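Local coordinates for hypothetical protein (Bacteroides uniformis, PDB 4QE0), which is of unknown function, belongs to the DUF5043 family and forms a two-chain assembly in the crystal, at residues Asp77-Met80 with Ser81-Asp85. Sequence-based numbering, arbitrary orientation.
With SO4 (sulfate ion), chain I.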
ATOM      1  N   ASP A  77      14.928  -2.137   6.480  1.00 25.07           N
ATOM      2  CA  ASP A  77      14.039  -3.216   6.089  1.00 28.55           C
ATOM      3  C   ASP A  77      13.502  -2.907   4.714  1.00 24.93           C
ATOM      4  O   ASP A  77      12.771  -1.938   4.533  1.00 24.21           O
ATOM      5  CB  ASP A  77      12.887  -3.394   7.074  1.00 28.93           C
ATOM      6  CG  ASP A  77      12.100  -4.682   6.788  1.00 34.87           C
ATOM      7  OD1 ASP A  77      11.248  -4.721   5.883  1.00 29.51           O
ATOM      8  OD2 ASP A  77      12.412  -5.729   7.400  1.00 44.90           O
ATOM      9  N   ARG A  78      13.851  -3.751   3.760  1.00 25.27           N
ATOM     10  CA  ARG A  78      13.535  -3.506   2.374  1.00 26.33           C
ATOM     11  C   ARG A  78      12.026  -3.453   2.158  1.00 25.20           C
ATOM     12  O   ARG A  78      11.489  -2.486   1.615  1.00 22.57           O
ATOM     13  CB  ARG A  78      14.165  -4.599   1.493  1.00 29.23           C
ATOM     14  CG  ARG A  78      14.098  -4.315  -0.011  1.00 31.69           C
ATOM     15  CD  ARG A  78      12.864  -4.851  -0.675  1.00 34.58           C
ATOM     16  NE  ARG A  78      12.499  -6.223  -0.327  1.00 32.91           N
ATOM     17  CZ  ARG A  78      11.312  -6.746  -0.617  1.00 30.40           C
ATOM     18  NH1 ARG A  78      10.425  -6.026  -1.282  1.00 27.30           N
ATOM     19  NH2 ARG A  78      11.001  -7.996  -0.263  1.00 33.35           N
ATOM     20  N   PHE A  79      11.332  -4.482   2.614  1.00 23.87           N
ATOM     21  CA  PHE A  79       9.906  -4.537   2.425  1.00 26.67           C
ATOM     22  C   PHE A  79       9.173  -3.361   3.058  1.00 22.12           C
ATOM     23  O   PHE A  79       8.295  -2.761   2.425  1.00 23.46           O
ATOM     24  CB  PHE A  79       9.306  -5.848   2.942  1.00 24.96           C
ATOM     25  CG  PHE A  79       7.802  -5.892   2.784  1.00 24.14           C
ATOM     26  CD1 PHE A  79       7.232  -5.889   1.535  1.00 26.88           C
ATOM     27  CD2 PHE A  79       6.974  -5.832   3.896  1.00 28.08           C
ATOM     28  CE1 PHE A  79       5.854  -5.882   1.372  1.00 28.64           C
ATOM     29  CE2 PHE A  79       5.590  -5.808   3.747  1.00 27.38           C
ATOM     30  CZ  PHE A  79       5.033  -5.835   2.489  1.00 25.75           C
HETATM   31  N   MSE A  80       9.475  -3.066   4.310  1.00 22.94           N
HETATM   32  CA  MSE A  80       8.769  -1.988   5.001  1.00 24.41           C
HETATM   33  C   MSE A  80       9.030  -0.668   4.321  1.00 24.35           C
HETATM   34  O   MSE A  80       8.128   0.147   4.235  1.00 23.61           O
HETATM   35  CB  MSE A  80       9.118  -1.927   6.487  1.00 25.02           C
HETATM   36  CG  MSE A  80       8.588  -3.123   7.260  1.00 29.38           C
HETATM   37 SE   MSE A  80       6.749  -2.847   7.931  0.75 31.61          SE
HETATM   38  CE  MSE A  80       5.569  -3.283   6.400  1.00 33.22           C
ATOM     39  N   SER A  81      10.250  -0.437   3.830  1.00 22.55           N
ATOM     40  CA  SER A  81      10.557   0.798   3.116  1.00 24.96           C
ATOM     41  C   SER A  81       9.756   0.924   1.827  1.00 22.55           C
ATOM     42  O   SER A  81       9.200   1.993   1.521  1.00 22.01           O
ATOM     43  CB  SER A  81      12.047   0.885   2.750  1.00 25.45           C
ATOM     44  OG  SER A  81      12.811   0.871   3.920  1.00 34.61           O
ATOM     45  N   GLN A  82       9.694  -0.164   1.077  1.00 21.58           N
ATOM     46  CA  GLN A  82       8.990  -0.143  -0.190  1.00 22.16           C
ATOM     47  C   GLN A  82       7.504  -0.106   0.033  1.00 22.21           C
ATOM     48  O   GLN A  82       6.762   0.479  -0.766  1.00 22.29           O
ATOM     49  CB  GLN A  82       9.387  -1.333  -1.048  1.00 23.57           C
ATOM     50  CG  GLN A  82      10.838  -1.250  -1.496  1.00 24.31           C
ATOM     51  CD  GLN A  82      11.246  -2.390  -2.405  1.00 30.26           C
ATOM     52  OE1 GLN A  82      10.586  -3.417  -2.458  1.00 28.09           O
ATOM     53  NE2 GLN A  82      12.365  -2.224  -3.095  1.00 31.29           N
ATOM     54  N   GLN A  83       7.050  -0.711   1.127  1.00 21.33           N
ATOM     55  CA  GLN A  83       5.611  -0.660   1.419  1.00 21.24           C
ATOM     56  C   GLN A  83       5.154   0.765   1.741  1.00 22.58           C
ATOM     57  O   GLN A  83       4.047   1.155   1.343  1.00 21.52           O
ATOM     58  CB  GLN A  83       5.269  -1.646   2.530  1.00 22.92           C
ATOM     59  CG  GLN A  83       3.774  -1.792   2.826  1.00 24.92           C
ATOM     60  CD  GLN A  83       2.960  -2.469   1.741  1.00 29.52           C
ATOM     61  OE1 GLN A  83       3.470  -2.929   0.722  1.00 27.57           O
ATOM     62  NE2 GLN A  83       1.648  -2.535   1.979  1.00 31.59           N
ATOM     63  N   ALA A  84       5.985   1.531   2.449  1.00 22.62           N
ATOM     64  CA  ALA A  84       5.667   2.936   2.723  1.00 21.85           C
ATOM     65  C   ALA A  84       5.525   3.735   1.436  1.00 20.58           C
ATOM     66  O   ALA A  84       4.563   4.486   1.257  1.00 22.55           O
ATOM     67  CB  ALA A  84       6.715   3.559   3.617  1.00 23.31           C
ATOM     68  N   ASP A  85       6.444   3.519   0.514  1.00 22.39           N
ATOM     69  CA  ASP A  85       6.394   4.148  -0.813  1.00 23.63           C
ATOM     70  C   ASP A  85       5.126   3.721  -1.567  1.00 22.54           C
ATOM     71  O   ASP A  85       4.426   4.543  -2.185  1.00 21.49           O
ATOM     72  CB  ASP A  85       7.656   3.720  -1.554  1.00 27.48           C
ATOM     73  CG  ASP A  85       7.792   4.334  -2.915  1.00 44.07           C
ATOM     74  OD1 ASP A  85       7.046   3.910  -3.819  1.00 44.10           O
ATOM     75  OD2 ASP A  85       8.686   5.208  -3.086  1.00 51.25           O
TER
HETATM   76  S   SO4 I 307      13.895  -9.402   1.226  1.00 62.94           S
HETATM   77  O1  SO4 I 307      14.837 -10.086   2.139  1.00 76.91           O
HETATM   78  O2  SO4 I 307      13.633 -10.246   0.032  1.00 72.68           O
HETATM   79  O3  SO4 I 307      12.614  -9.168   1.931  1.00 55.38           O
HETATM   80  O4  SO4 I 307      14.515  -8.150   0.766  1.00 52.07           O
HETATM   81  O   HOH W   1      14.409   0.782   6.210  1.00 42.84           O
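Ser81 reaches back to Asp77 across the first turn of helix 78-90, where Asp77 is the N-cap. In the capping bond, Met80 N donates a hydrogen bond to Asp77 OD1 (2.9 Å). Asp77 O accepts twice, from Ser81 N and, on the opposite face of its carbonyl plane, from Ser81 OG at 2.9 Å; a water joins Ser81 OG to Asp77 N. Backbone i to i+4 bonds, such as Gln82 N to Arg78 O, continue the helix.

On the polar flank, Arg78 bends at chi2 (-90°) and chi3, turning its guanidinium along the helix. NH1 meets Gln82 OE1 at 2.9 Å; OE1 lies in the guanidinium plane, whereas NH1 sits above the carbonyl plane of the Gln82 amide. NH1 also bonds Leu179 O, while NE and NH2 hold a sulfate, probably from the crystallisation liquor. A leucine here would probably leave Gln82 OE1 and Leu179 O without their NH1 donor, and the sulfate without its grip.

Phe79 and Gln83 run side by side, ring and amide planes 27° apart. Gln83 NE2 bonds Gln149 OE1, and the Phe79 ring meets Phe41 of the second subunit. Gln83 CB lies over one face of the Phe79 ring, offset toward its rim, and Gln83 OE1 comes within 3.7 Å of Phe79 CZ.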